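PDB 2UY1: cleavage stimulation factor 77 from Encephalitozoon cuniculi, which probably binds mRNA and, as in its relatives, serves as a helical-repeat scaffold of the nuclear machinery that processes mRNA 3' ends. Local coordinates for residues M51-Y56 / Y71-G76; G86-Y91 / L116-G121; N174-I179 / E433-R438; C325-Y330 / L364-D369; N341-G346 / T354-E359. All blocks are in the same frame, centred on the assembly; numbering follows the deposited sequence.

Interaction 1: M51-Y56 / Y71-G76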
# COMPACT_ATOMS: atom_id res chain seq x y z
N MET B 51 20.57 7.93 50.57
CA MET B 51 20.65 7.01 51.71
C MET B 51 22.08 6.79 52.20
O MET B 51 22.33 6.60 53.38
CB MET B 51 20.00 5.67 51.35
CG MET B 51 18.49 5.77 51.18
SD MET B 51 17.64 6.66 52.51
CE MET B 51 15.96 6.11 52.17
N LEU B 52 23.03 6.84 51.27
CA LEU B 52 24.44 6.78 51.59
C LEU B 52 24.94 8.06 52.24
O LEU B 52 25.86 8.02 53.08
CB LEU B 52 25.25 6.45 50.32
CG LEU B 52 25.29 4.93 50.12
CD1 LEU B 52 25.20 4.55 48.62
CD2 LEU B 52 26.55 4.34 50.81
N TYR B 53 24.35 9.18 51.84
CA TYR B 53 24.61 10.44 52.50
C TYR B 53 24.21 10.35 53.97
O TYR B 53 24.93 10.86 54.83
CB TYR B 53 23.87 11.58 51.82
CG TYR B 53 24.17 12.89 52.48
CD1 TYR B 53 25.47 13.41 52.49
CD2 TYR B 53 23.15 13.64 53.10
CE1 TYR B 53 25.75 14.62 53.09
CE2 TYR B 53 23.42 14.84 53.72
CZ TYR B 53 24.72 15.33 53.71
OH TYR B 53 25.01 16.53 54.30
N ILE B 54 23.08 9.67 54.22
CA ILE B 54 22.59 9.36 55.56
C ILE B 54 23.55 8.41 56.30
O ILE B 54 23.97 8.72 57.43
CB ILE B 54 21.11 8.80 55.55
CG1 ILE B 54 20.11 9.83 55.01
CG2 ILE B 54 20.67 8.38 56.97
CD1 ILE B 54 18.68 9.27 54.92
N GLU B 55 23.90 7.28 55.68
CA GLU B 55 24.92 6.38 56.25
C GLU B 55 26.21 7.15 56.65
O GLU B 55 26.64 7.09 57.79
CB GLU B 55 25.21 5.18 55.33
CG GLU B 55 25.67 3.91 56.06
CD GLU B 55 26.73 3.11 55.29
OE1 GLU B 55 26.71 3.14 54.03
OE2 GLU B 55 27.59 2.45 55.95
N TYR B 56 26.78 7.92 55.71
CA TYR B 56 27.90 8.83 56.02
C TYR B 56 27.67 9.85 57.17
O TYR B 56 28.47 9.92 58.10
CB TYR B 56 28.44 9.53 54.76
CG TYR B 56 29.59 10.49 55.05
CD1 TYR B 56 30.79 10.03 55.58
CD2 TYR B 56 29.45 11.87 54.79
CE1 TYR B 56 31.85 10.91 55.85
CE2 TYR B 56 30.50 12.75 55.05
CZ TYR B 56 31.69 12.26 55.59
OH TYR B 56 32.73 13.11 55.85
N TYR B 71 16.80 13.59 57.51
CA TYR B 71 15.72 12.83 56.88
C TYR B 71 14.70 13.80 56.32
O TYR B 71 14.03 13.49 55.34
CB TYR B 71 15.03 11.90 57.86
CG TYR B 71 15.75 10.60 58.09
CD1 TYR B 71 15.40 9.47 57.38
CD2 TYR B 71 16.80 10.52 59.00
CE1 TYR B 71 16.05 8.28 57.57
CE2 TYR B 71 17.47 9.33 59.22
CZ TYR B 71 17.08 8.21 58.50
OH TYR B 71 17.73 7.02 58.71
N GLU B 72 14.58 14.94 56.98
CA GLU B 72 13.82 16.09 56.47
C GLU B 72 14.42 16.67 55.20
O GLU B 72 13.68 17.03 54.31
CB GLU B 72 13.77 17.21 57.52
CG GLU B 72 13.13 16.82 58.87
CD GLU B 72 12.84 18.02 59.75
OE1 GLU B 72 13.74 18.89 59.90
OE2 GLU B 72 11.71 18.09 60.31
N PHE B 73 15.76 16.79 55.16
CA PHE B 73 16.52 17.25 53.95
C PHE B 73 16.35 16.30 52.75
O PHE B 73 16.13 16.77 51.63
CB PHE B 73 17.99 17.55 54.32
CG PHE B 73 18.88 17.94 53.14
CD1 PHE B 73 18.66 19.12 52.41
CD2 PHE B 73 20.00 17.15 52.82
CE1 PHE B 73 19.49 19.48 51.32
CE2 PHE B 73 20.84 17.49 51.74
CZ PHE B 73 20.58 18.68 50.98
N THR B 74 16.39 14.99 53.02
CA THR B 74 16.09 13.93 52.05
C THR B 74 14.60 13.90 51.61
O THR B 74 14.32 13.83 50.41
CB THR B 74 16.57 12.52 52.60
OG1 THR B 74 17.96 12.59 52.99
CG2 THR B 74 16.39 11.40 51.60
N LEU B 75 13.68 14.00 52.57
CA LEU B 75 12.26 14.18 52.28
C LEU B 75 11.94 15.43 51.49
O LEU B 75 10.94 15.45 50.80
CB LEU B 75 11.37 14.09 53.53
CG LEU B 75 11.18 12.71 54.19
CD1 LEU B 75 10.46 12.87 55.52
CD2 LEU B 75 10.43 11.72 53.34
N GLY B 76 12.79 16.46 51.56
CA GLY B 76 12.66 17.63 50.66
C GLY B 76 12.69 17.14 49.22
O GLY B 76 11.94 17.62 48.37

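Interaction 2: G86-Y91 / L116-G121. Unlike the reference sequence in segment 86-91: Phe88 (reference Tyr).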
# COMPACT_ATOMS: atom_id res chain seq x y z
N GLY B 86 10.06 3.49 53.69
CA GLY B 86 11.12 3.24 54.66
C GLY B 86 11.76 4.56 55.07
O GLY B 86 12.13 4.74 56.23
N LEU B 87 11.85 5.49 54.13
CA LEU B 87 12.34 6.83 54.45
C LEU B 87 11.36 7.55 55.39
O LEU B 87 11.80 8.14 56.36
CB LEU B 87 12.62 7.64 53.18
CG LEU B 87 13.12 9.09 53.30
CD1 LEU B 87 14.53 9.18 53.93
CD2 LEU B 87 13.10 9.72 51.94
N PHE B 88 10.04 7.49 55.10
CA PHE B 88 9.04 8.12 55.96
C PHE B 88 9.06 7.42 57.32
O PHE B 88 9.16 8.09 58.35
CB PHE B 88 7.64 8.18 55.31
CG PHE B 88 7.36 9.48 54.52
CD1 PHE B 88 7.24 9.46 53.14
CD2 PHE B 88 7.22 10.71 55.18
CE1 PHE B 88 6.94 10.65 52.40
CE2 PHE B 88 6.95 11.91 54.45
CZ PHE B 88 6.79 11.87 53.05
N LYS B 89 9.06 6.09 57.31
CA LYS B 89 9.20 5.25 58.52
C LYS B 89 10.38 5.65 59.42
O LYS B 89 10.18 5.96 60.60
CB LYS B 89 9.26 3.74 58.17
CG LYS B 89 9.48 2.77 59.37
CD LYS B 89 9.31 1.32 58.94
CE LYS B 89 9.24 0.36 60.14
NZ LYS B 89 7.84 -0.07 60.54
N GLU B 90 11.59 5.65 58.88
CA GLU B 90 12.78 5.95 59.68
C GLU B 90 12.76 7.37 60.29
O GLU B 90 13.26 7.59 61.38
CB GLU B 90 14.05 5.77 58.85
CG GLU B 90 14.43 4.33 58.59
CD GLU B 90 15.33 4.17 57.38
OE1 GLU B 90 15.05 3.25 56.59
OE2 GLU B 90 16.30 4.96 57.21
N TYR B 91 12.19 8.32 59.57
CA TYR B 91 12.15 9.72 59.99
C TYR B 91 11.38 9.98 61.31
O TYR B 91 10.42 9.28 61.66
CB TYR B 91 11.57 10.54 58.85
CG TYR B 91 11.16 11.94 59.19
CD1 TYR B 91 12.04 12.81 59.85
CD2 TYR B 91 9.91 12.42 58.80
CE1 TYR B 91 11.67 14.11 60.13
CE2 TYR B 91 9.53 13.74 59.07
CZ TYR B 91 10.41 14.58 59.74
OH TYR B 91 10.06 15.89 60.02
N LEU B 116 0.78 10.21 54.23
CA LEU B 116 -0.59 9.83 53.91
C LEU B 116 -1.17 10.57 52.68
O LEU B 116 -2.10 10.07 52.04
CB LEU B 116 -1.48 10.00 55.15
CG LEU B 116 -1.44 8.85 56.17
CD1 LEU B 116 -2.02 9.22 57.52
CD2 LEU B 116 -2.16 7.65 55.63
N GLN B 117 -0.61 11.73 52.33
CA GLN B 117 -1.00 12.42 51.10
C GLN B 117 -0.20 12.01 49.86
O GLN B 117 -0.39 12.58 48.78
CB GLN B 117 -0.95 13.94 51.28
CG GLN B 117 -2.32 14.59 51.53
CD GLN B 117 -2.23 15.92 52.26
OE1 GLN B 117 -1.15 16.55 52.31
NE2 GLN B 117 -3.35 16.37 52.84
N THR B 118 0.69 11.04 50.02
CA THR B 118 1.44 10.49 48.86
C THR B 118 1.13 9.01 48.55
O THR B 118 1.21 8.13 49.42
CB THR B 118 2.97 10.74 48.94
OG1 THR B 118 3.54 9.90 49.96
CG2 THR B 118 3.27 12.24 49.20
N PRO B 119 0.74 8.74 47.29
CA PRO B 119 0.58 7.35 46.87
C PRO B 119 1.96 6.68 46.96
O PRO B 119 2.92 7.19 46.36
CB PRO B 119 0.10 7.47 45.42
CG PRO B 119 -0.39 8.87 45.26
CD PRO B 119 0.43 9.69 46.21
N MET B 120 2.06 5.59 47.72
CA MET B 120 3.32 4.89 47.92
C MET B 120 3.06 3.44 48.29
O MET B 120 1.96 3.11 48.74
CB MET B 120 4.14 5.56 49.04
CG MET B 120 3.46 5.61 50.42
SD MET B 120 4.65 5.88 51.76
CE MET B 120 5.13 7.55 51.44
N GLY B 121 4.05 2.56 48.09
CA GLY B 121 3.93 1.19 48.54
C GLY B 121 3.94 1.11 50.06
O GLY B 121 4.81 1.72 50.71

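Interaction 3: N174-I179 / E433-R438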
# COMPACT_ATOMS: atom_id res chain seq x y z
N ASN B 174 5.87 3.79 30.23
CA ASN B 174 5.09 3.93 31.44
C ASN B 174 5.36 5.16 32.25
O ASN B 174 4.50 5.68 32.85
CB ASN B 174 5.07 2.68 32.31
CG ASN B 174 4.40 1.52 31.64
OD1 ASN B 174 3.28 1.61 31.23
ND2 ASN B 174 5.09 0.45 31.49
N ALA B 175 6.57 5.66 32.18
CA ALA B 175 6.89 6.99 32.65
C ALA B 175 6.01 8.04 32.04
O ALA B 175 5.51 8.85 32.73
CB ALA B 175 8.32 7.30 32.42
N ALA B 176 5.87 8.01 30.73
CA ALA B 176 4.95 8.85 29.95
C ALA B 176 3.55 8.69 30.46
O ALA B 176 2.89 9.65 30.76
CB ALA B 176 5.02 8.46 28.48
N ARG B 177 3.11 7.44 30.60
CA ARG B 177 1.82 7.13 31.21
C ARG B 177 1.63 7.74 32.61
O ARG B 177 0.58 8.33 32.91
CB ARG B 177 1.62 5.62 31.26
CG ARG B 177 1.04 5.01 29.97
CD ARG B 177 0.86 3.52 30.11
NE ARG B 177 0.61 2.88 28.81
CZ ARG B 177 1.43 2.00 28.23
NH1 ARG B 177 2.56 1.62 28.81
NH2 ARG B 177 1.10 1.48 27.05
N LEU B 178 2.66 7.62 33.45
CA LEU B 178 2.66 8.22 34.79
C LEU B 178 2.48 9.74 34.75
O LEU B 178 1.61 10.29 35.45
CB LEU B 178 3.91 7.83 35.59
CG LEU B 178 4.16 8.44 37.00
CD1 LEU B 178 3.15 7.90 38.04
CD2 LEU B 178 5.57 8.19 37.50
N ILE B 179 3.31 10.40 33.94
CA ILE B 179 3.21 11.83 33.71
C ILE B 179 1.79 12.27 33.38
O ILE B 179 1.25 13.17 34.05
CB ILE B 179 4.20 12.32 32.60
CG1 ILE B 179 5.63 12.41 33.16
CG2 ILE B 179 3.77 13.71 32.01
CD1 ILE B 179 6.72 12.49 32.09
N GLU B 433 -0.48 8.66 22.23
CA GLU B 433 -1.34 9.50 23.02
C GLU B 433 -0.57 10.27 24.14
O GLU B 433 0.52 9.88 24.49
CB GLU B 433 -2.40 8.60 23.69
CG GLU B 433 -3.18 9.41 24.70
CD GLU B 433 -4.42 8.78 25.30
OE1 GLU B 433 -4.71 7.58 25.03
OE2 GLU B 433 -5.08 9.57 26.04
N GLY B 434 -1.14 11.31 24.74
CA GLY B 434 -0.48 12.00 25.87
C GLY B 434 0.87 12.62 25.49
O GLY B 434 1.03 13.09 24.36
N ILE B 435 1.84 12.62 26.41
CA ILE B 435 3.10 13.32 26.15
C ILE B 435 4.04 12.56 25.18
O ILE B 435 4.88 13.18 24.48
CB ILE B 435 3.82 13.76 27.48
CG1 ILE B 435 4.99 14.70 27.15
CG2 ILE B 435 4.21 12.53 28.33
CD1 ILE B 435 4.59 16.15 26.93
N LEU B 436 3.89 11.25 25.10
CA LEU B 436 4.60 10.48 24.06
C LEU B 436 4.00 10.71 22.66
O LEU B 436 4.70 10.79 21.69
CB LEU B 436 4.57 8.99 24.42
CG LEU B 436 5.40 7.95 23.65
CD1 LEU B 436 6.87 8.30 23.50
CD2 LEU B 436 5.26 6.60 24.34
N GLY B 437 2.68 10.79 22.59
CA GLY B 437 1.95 11.35 21.45
C GLY B 437 2.54 12.65 20.95
O GLY B 437 2.81 12.79 19.74
N ARG B 438 2.75 13.59 21.87
CA ARG B 438 3.35 14.89 21.56
C ARG B 438 4.75 14.76 20.94
O ARG B 438 5.08 15.43 19.96
CB ARG B 438 3.37 15.79 22.81
CG ARG B 438 2.00 16.36 23.11
CD ARG B 438 1.90 17.00 24.47
NE ARG B 438 0.51 17.31 24.83
CZ ARG B 438 -0.14 18.46 24.58
NH1 ARG B 438 0.47 19.47 23.92
NH2 ARG B 438 -1.39 18.63 25.00

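Interaction 4: C325-Y330 / L364-D369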
# COMPACT_ATOMS: atom_id res chain seq x y z
N CYS B 325 12.10 21.72 -0.82
CA CYS B 325 12.02 23.17 -1.22
C CYS B 325 10.96 23.42 -2.25
O CYS B 325 10.40 24.54 -2.30
CB CYS B 325 13.34 23.69 -1.81
SG CYS B 325 14.62 23.90 -0.53
N ALA B 326 10.75 22.45 -3.15
CA ALA B 326 9.71 22.60 -4.19
C ALA B 326 8.31 22.62 -3.54
O ALA B 326 7.40 23.43 -3.91
CB ALA B 326 9.84 21.50 -5.22
N PHE B 327 8.15 21.76 -2.54
CA PHE B 327 6.91 21.69 -1.80
C PHE B 327 6.70 22.95 -0.95
O PHE B 327 5.62 23.41 -0.80
CB PHE B 327 6.88 20.52 -0.85
CG PHE B 327 6.71 19.14 -1.48
CD1 PHE B 327 6.25 18.95 -2.78
CD2 PHE B 327 6.90 18.02 -0.65
CE1 PHE B 327 6.05 17.65 -3.29
CE2 PHE B 327 6.72 16.70 -1.16
CZ PHE B 327 6.33 16.52 -2.49
N ILE B 328 7.70 23.44 -0.25
CA ILE B 328 7.48 24.73 0.41
C ILE B 328 7.07 25.83 -0.60
O ILE B 328 6.27 26.68 -0.26
CB ILE B 328 8.74 25.26 1.08
CG1 ILE B 328 9.25 24.33 2.20
CG2 ILE B 328 8.50 26.71 1.50
CD1 ILE B 328 8.24 23.98 3.25
N GLU B 329 7.65 25.83 -1.79
CA GLU B 329 7.48 26.96 -2.66
C GLU B 329 6.09 26.84 -3.18
O GLU B 329 5.39 27.81 -3.22
CB GLU B 329 8.49 27.02 -3.81
CG GLU B 329 9.86 27.50 -3.38
CD GLU B 329 9.98 29.04 -3.18
OE1 GLU B 329 9.06 29.83 -3.49
OE2 GLU B 329 11.06 29.46 -2.72
N TYR B 330 5.66 25.63 -3.53
CA TYR B 330 4.25 25.45 -3.97
C TYR B 330 3.20 25.86 -2.90
O TYR B 330 2.36 26.70 -3.17
CB TYR B 330 3.97 24.02 -4.48
CG TYR B 330 2.55 23.92 -4.96
CD1 TYR B 330 2.13 24.69 -6.05
CD2 TYR B 330 1.61 23.15 -4.27
CE1 TYR B 330 0.78 24.66 -6.50
CE2 TYR B 330 0.24 23.11 -4.72
CZ TYR B 330 -0.13 23.89 -5.82
OH TYR B 330 -1.43 23.86 -6.31
N LEU B 364 3.36 16.77 -10.07
CA LEU B 364 2.72 17.55 -11.17
C LEU B 364 1.28 17.04 -11.48
O LEU B 364 0.35 17.78 -11.81
CB LEU B 364 3.60 17.46 -12.44
CG LEU B 364 4.95 18.18 -12.37
CD1 LEU B 364 5.75 17.90 -13.64
CD2 LEU B 364 4.77 19.71 -12.19
N LEU B 365 1.08 15.74 -11.44
CA LEU B 365 -0.24 15.22 -11.78
C LEU B 365 -1.25 15.61 -10.66
O LEU B 365 -2.39 16.04 -10.95
CB LEU B 365 -0.12 13.70 -11.97
CG LEU B 365 -1.23 12.92 -12.66
CD1 LEU B 365 -1.15 13.21 -14.11
CD2 LEU B 365 -1.01 11.42 -12.28
N ARG B 366 -0.82 15.58 -9.40
CA ARG B 366 -1.76 15.85 -8.30
C ARG B 366 -2.23 17.27 -8.15
O ARG B 366 -3.37 17.52 -7.78
CB ARG B 366 -1.29 15.36 -6.94
CG ARG B 366 -0.41 16.29 -6.18
CD ARG B 366 -0.25 15.82 -4.68
NE ARG B 366 0.32 14.46 -4.61
CZ ARG B 366 1.62 14.19 -4.45
NH1 ARG B 366 2.50 15.20 -4.33
NH2 ARG B 366 2.04 12.89 -4.41
N ILE B 367 -1.36 18.22 -8.43
CA ILE B 367 -1.78 19.64 -8.42
C ILE B 367 -2.52 20.09 -9.68
O ILE B 367 -3.09 21.22 -9.73
CB ILE B 367 -0.60 20.55 -8.21
CG1 ILE B 367 0.36 20.43 -9.41
CG2 ILE B 367 0.06 20.22 -6.83
CD1 ILE B 367 1.13 21.74 -9.74
N GLY B 368 -2.49 19.26 -10.71
CA GLY B 368 -3.34 19.49 -11.86
C GLY B 368 -2.59 20.12 -13.02
O GLY B 368 -3.20 20.62 -13.96
N ASP B 369 -1.26 20.05 -12.98
CA ASP B 369 -0.41 20.62 -14.03
C ASP B 369 -0.16 19.53 -15.08
O ASP B 369 0.95 18.97 -15.19
CB ASP B 369 0.89 21.12 -13.41
CG ASP B 369 1.69 21.98 -14.32
OD1 ASP B 369 1.10 22.82 -15.04
OD2 ASP B 369 2.92 21.89 -14.29

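Interaction 5: N341-G346 / T354-E359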
# COMPACT_ATOMS: atom_id res chain seq x y z
N ASN B 341 10.93 24.06 -11.48
CA ASN B 341 12.33 24.37 -11.65
C ASN B 341 13.20 23.81 -10.56
O ASN B 341 14.25 23.32 -10.86
CB ASN B 341 12.54 25.87 -11.95
CG ASN B 341 11.90 26.25 -13.29
OD1 ASN B 341 12.58 26.58 -14.23
ND2 ASN B 341 10.59 26.11 -13.39
N ILE B 342 12.71 23.78 -9.32
CA ILE B 342 13.49 23.16 -8.23
C ILE B 342 13.60 21.64 -8.40
O ILE B 342 14.68 21.06 -8.24
CB ILE B 342 12.90 23.55 -6.85
CG1 ILE B 342 12.87 25.07 -6.72
CG2 ILE B 342 13.62 22.85 -5.74
CD1 ILE B 342 12.22 25.62 -5.50
N PHE B 343 12.49 20.99 -8.76
CA PHE B 343 12.49 19.54 -9.06
C PHE B 343 13.43 19.22 -10.25
O PHE B 343 14.17 18.23 -10.20
CB PHE B 343 11.10 19.07 -9.47
CG PHE B 343 10.19 18.62 -8.33
CD1 PHE B 343 9.01 19.29 -8.11
CD2 PHE B 343 10.44 17.45 -7.61
CE1 PHE B 343 8.15 18.88 -7.08
CE2 PHE B 343 9.56 17.01 -6.59
CZ PHE B 343 8.41 17.75 -6.32
N SER B 344 13.35 20.05 -11.30
CA SER B 344 14.16 19.92 -12.52
C SER B 344 15.66 20.04 -12.20
O SER B 344 16.43 19.13 -12.56
CB SER B 344 13.75 20.98 -13.57
OG SER B 344 12.41 20.77 -14.06
N SER B 345 16.07 21.11 -11.51
CA SER B 345 17.46 21.25 -10.95
C SER B 345 17.93 20.06 -10.19
O SER B 345 19.04 19.59 -10.39
CB SER B 345 17.51 22.37 -9.95
OG SER B 345 17.18 23.54 -10.60
N GLY B 346 17.09 19.58 -9.28
CA GLY B 346 17.43 18.44 -8.49
C GLY B 346 17.64 17.19 -9.28
O GLY B 346 18.43 16.38 -8.90
N THR B 354 15.26 7.73 -8.34
CA THR B 354 13.87 7.30 -8.59
C THR B 354 12.86 8.08 -7.69
O THR B 354 11.75 8.50 -8.12
CB THR B 354 13.81 5.81 -8.36
OG1 THR B 354 14.51 5.13 -9.43
CG2 THR B 354 12.30 5.31 -8.19
N LEU B 355 13.28 8.32 -6.46
CA LEU B 355 12.55 9.21 -5.55
C LEU B 355 12.18 10.51 -6.19
O LEU B 355 11.05 10.93 -6.13
CB LEU B 355 13.41 9.55 -4.33
CG LEU B 355 12.72 10.49 -3.34
CD1 LEU B 355 11.43 9.83 -2.72
CD2 LEU B 355 13.76 10.86 -2.30
N LEU B 356 13.15 11.22 -6.75
CA LEU B 356 12.83 12.55 -7.29
C LEU B 356 11.95 12.41 -8.55
O LEU B 356 11.10 13.26 -8.84
CB LEU B 356 14.18 13.23 -7.63
CG LEU B 356 14.74 14.65 -7.75
CD1 LEU B 356 14.31 15.67 -6.70
CD2 LEU B 356 16.23 14.47 -7.59
N LYS B 357 12.24 11.38 -9.36
CA LYS B 357 11.50 11.15 -10.59
C LYS B 357 10.00 10.90 -10.31
O LYS B 357 9.11 11.57 -10.89
CB LYS B 357 12.11 10.00 -11.38
CG LYS B 357 13.48 10.31 -11.99
CD LYS B 357 14.03 9.06 -12.76
CE LYS B 357 15.58 9.19 -12.99
NZ LYS B 357 16.18 7.78 -13.13
N GLU B 358 9.73 10.02 -9.36
CA GLU B 358 8.37 9.69 -8.93
C GLU B 358 7.66 10.81 -8.20
O GLU B 358 6.48 11.06 -8.47
CB GLU B 358 8.34 8.41 -8.09
CG GLU B 358 6.94 7.99 -7.57
CD GLU B 358 6.89 6.58 -6.97
OE1 GLU B 358 7.17 5.56 -7.66
OE2 GLU B 358 6.48 6.47 -5.80
N GLU B 359 8.36 11.48 -7.27
CA GLU B 359 7.76 12.53 -6.49
C GLU B 359 7.52 13.73 -7.35
O GLU B 359 6.58 14.40 -7.07
CB GLU B 359 8.62 12.94 -5.28
CG GLU B 359 8.72 11.93 -4.12
CD GLU B 359 7.40 11.67 -3.39
OE1 GLU B 359 6.63 12.63 -3.27
OE2 GLU B 359 7.12 10.52 -2.94

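Interaction 1: M51-Y56 / Y71-G76
Ile54 fills the seam of an antiparallel helix pair, the building unit of the all-helical HAT-type repeat fold of the Suf family, by reaching Tyr71 and Thr74. The short segments, on helices 47-57 and 69-78, run at 168° to each other with their axes 10.6 Å apart, so side chains rather than backbones make the junction. Ile54 divides its two branches. CD1, at the end of an extended arm (chi2 177°), lies over one face of the Tyr71 ring as a CH-pi contact, 4.0 Å from the ring centroid. CG2 goes instead to the phenol end, 3.7 Å from Tyr71 OH. That hydroxyl has its polar partner in Glu90 of the next helix, and the isoleucine supplies it with apolar cover. Thr74 adds its OG1, which is already hydrogen-bonded to Val70 O one turn back and so meets the isoleucine by packing alone. Beside this buried centre a looser aromatic pair closes the flank: the side chains of Tyr53 and Phe73 cross at about a right angle, and Trp50 and Phe37 add further rings around them. Tyr53 and Phe73 meet where Tyr53 CE2 approaches the edge of the Phe73 ring at CE2, 4.2 Å away.

Interaction 2: G86-Y91 / L116-G121
Phe88 is the residue through which helix 85-90 meets Met120 and Thr118 of the loop 116-121, and the path along the first segment shows how it is presented. Gly86 opens the final turn, its O accepting the backbone N of Glu90. Leu87 follows and turns to the other neighbour, helix 69-78, where it packs on Tyr71, Thr74 and Leu75. One residue on, Phe88 points at the loop. Its CD1 receives the methyl of Met120, and the separation of CD1 and CE, 3.3 Å, marks a tight fit. CE also reaches the adjoining ring atom, Phe88 CE1, at 3.7 Å, so a single methyl meets the CD1-CE1 bond obliquely. Met120 gets there with CG wedged between its backbone N and carbonyl carbon (chi1 60°) and a bend at chi3 of 70°, which turns the CE methyl toward Phe88. Thr118 stands beside it more loosely, its OG1 4.3 Å from Phe88 CE1; the hydroxyl is hydrogen-bonded to Ala115 O. Beyond Phe88, Tyr91 OH is hydrogen-bonded to Glu72 OE2. Gly121 is tied by backbone bonds to Trp82, and Pro119 packs on helix 150-167. A loop that packs one helix's aromatic side chain on one side and helices 124-127 and 150-167 elsewhere is how this part of the Suf all-helical repeat array is joined.

Interaction 3: N174-I179 / E433-R438
Ala176 and Ile179, one turn apart on helix 173-184, make the apolar contacts, receiving Ile435 and Leu436 from helix 434-446. At the small Ala176 the backbones come close, its CA 6.1 Å from that of Leu436. Its CB touches Leu436 CB at 4.1 Å and, almost equally near, Ile435 CG2. The same CG2 methyl then meets Ile179 CG2 at 3.9 Å, so one branch of Ile435 bridges both residues of the other helix. With CG1 of Ile435 anti to its backbone N (chi1 -170°), the longer branch leads away from helix 173-184; Phe218 of helix 213-225 packs on Ile435, Ala176 and Ile179.

Polar interactions lie around these methyls. No hydrogen bond joins the two segments themselves, but Asp180 OD1, just beyond Ile179, bonds the backbone N of Ile435. Away from this pair of segments, Arg438 NH1 makes a salt bridge to an acidic side chain of the other chain in the assembly.

The N-to-C directions of the short segments make 116°, with axes 8.5 Å apart at closest approach: an arrangement that sets the last modelled helix, 434-446, across the helical-repeat array rather than stacking it in series.

Interaction 4: C325-Y330 / L364-D369
Tyr330 swings its ring across to Ile367 because CG lies anti to the backbone N (chi1 -178°), while Ile367 keeps CG1 between its own N and carbonyl carbon (chi1 64°), leaving CG2 turned to the tyrosine. The methyl CG2 meets Tyr330 CE2 at 3.6 Å, an oblique approach to the ring. It lies nearly as close to CZ, and the branch carbon Ile367 CB follows along the side chain to within 3.9 Å of Tyr330 OH. The two side chains run antiparallel alongside each other, and the touch falls on the outer half of the ring. The hydroxyl is hydrogen-bonded to the backbone of the other chain in the assembly, and Phe363 meets the same ring edge-to-face.

Helix 354-367 ends here in a Schellman motif: Gly368 takes a positive phi of 101°, and Asp369 N returns to Leu364 O at 3.0 Å. Ile367 is thus offered from the last turn of one helix to the side of another, helix 319-333, within the all-helical repeat array of the Suf family. The carbonyls of Arg366 and Ile367 each hydrogen-bond to an aromatic side chain of the other chain, placing this helix end at the subunit interface.

Arg366 bends back toward Phe327. Its guanidinium brings an edge to the phenylalanine, with NH1 4.4 Å from Phe327 CE1, a loose approach beside the tighter isoleucine contact.

Interaction 5: N341-G346 / T354-E359
Asn341 O is gripped twice by Ser345 on the helix that carries Phe343 and Gly346 to Leu356. The backbone Ser345 N bonds it in the ordinary helical way at 2.9 Å. Ser345 OG donates to Asn341 O from the opposite face of the carbonyl plane, tilted 31° out of it, which satisfies the serine hydroxyl within its own helix.

Across the interface there is no hydrogen bond; apolar side chains lie on each other and on backbone atoms. Leu356, with CG anti to its backbone N (chi1 -153°), packs on the bare backbone of Gly346, CD2 3.2 Å from Gly346 O, a tight approach. The other methyl, CD1, goes to the preceding turn, 4.4 Å from Phe343 CD2. Phe343 in return reaches to the backbone of Glu359 on helix 354-367, its CZ 3.9 Å from Glu359 O. A leucine over a glycine and a ring that meets a backbone carbonyl obliquely thus join the pair, whose short axes run at 154° and 10.2 Å apart.

Helices 337-349 and 354-367 form a helical hairpin of the Suf repeat array. The Phe343 ring continues the packing by meeting Phe360 and Phe363 of the second helix, with the planes of Phe343 and Phe360 nearly parallel. Helix 319-333 closes another side, placing Ala326 on Phe343 and Ile323 on Leu356.

In the fold
Interactions 1 and 2 come first along the chain, with centres 14 Å apart, and touch through polar and apolar side chains of neighbouring helices 69-78 and 85-90 and of Tyr91. Interactions 4 and 5 form a second pair, 11 Å between centres, sharing helix 354-367 and meeting where Ala326 and Phe327 pack on Phe343. The pairs lie on opposite sides of the chain's centre, with centres about 62 to 63 Å apart; each pair joins helices close in the chain. Interaction 3, nearer the centre, differs: its segments enclose 253 residues, including interactions 4 and 5, and bring the last modelled helix, 434-446, back onto the middle of this elongated helical scaffold.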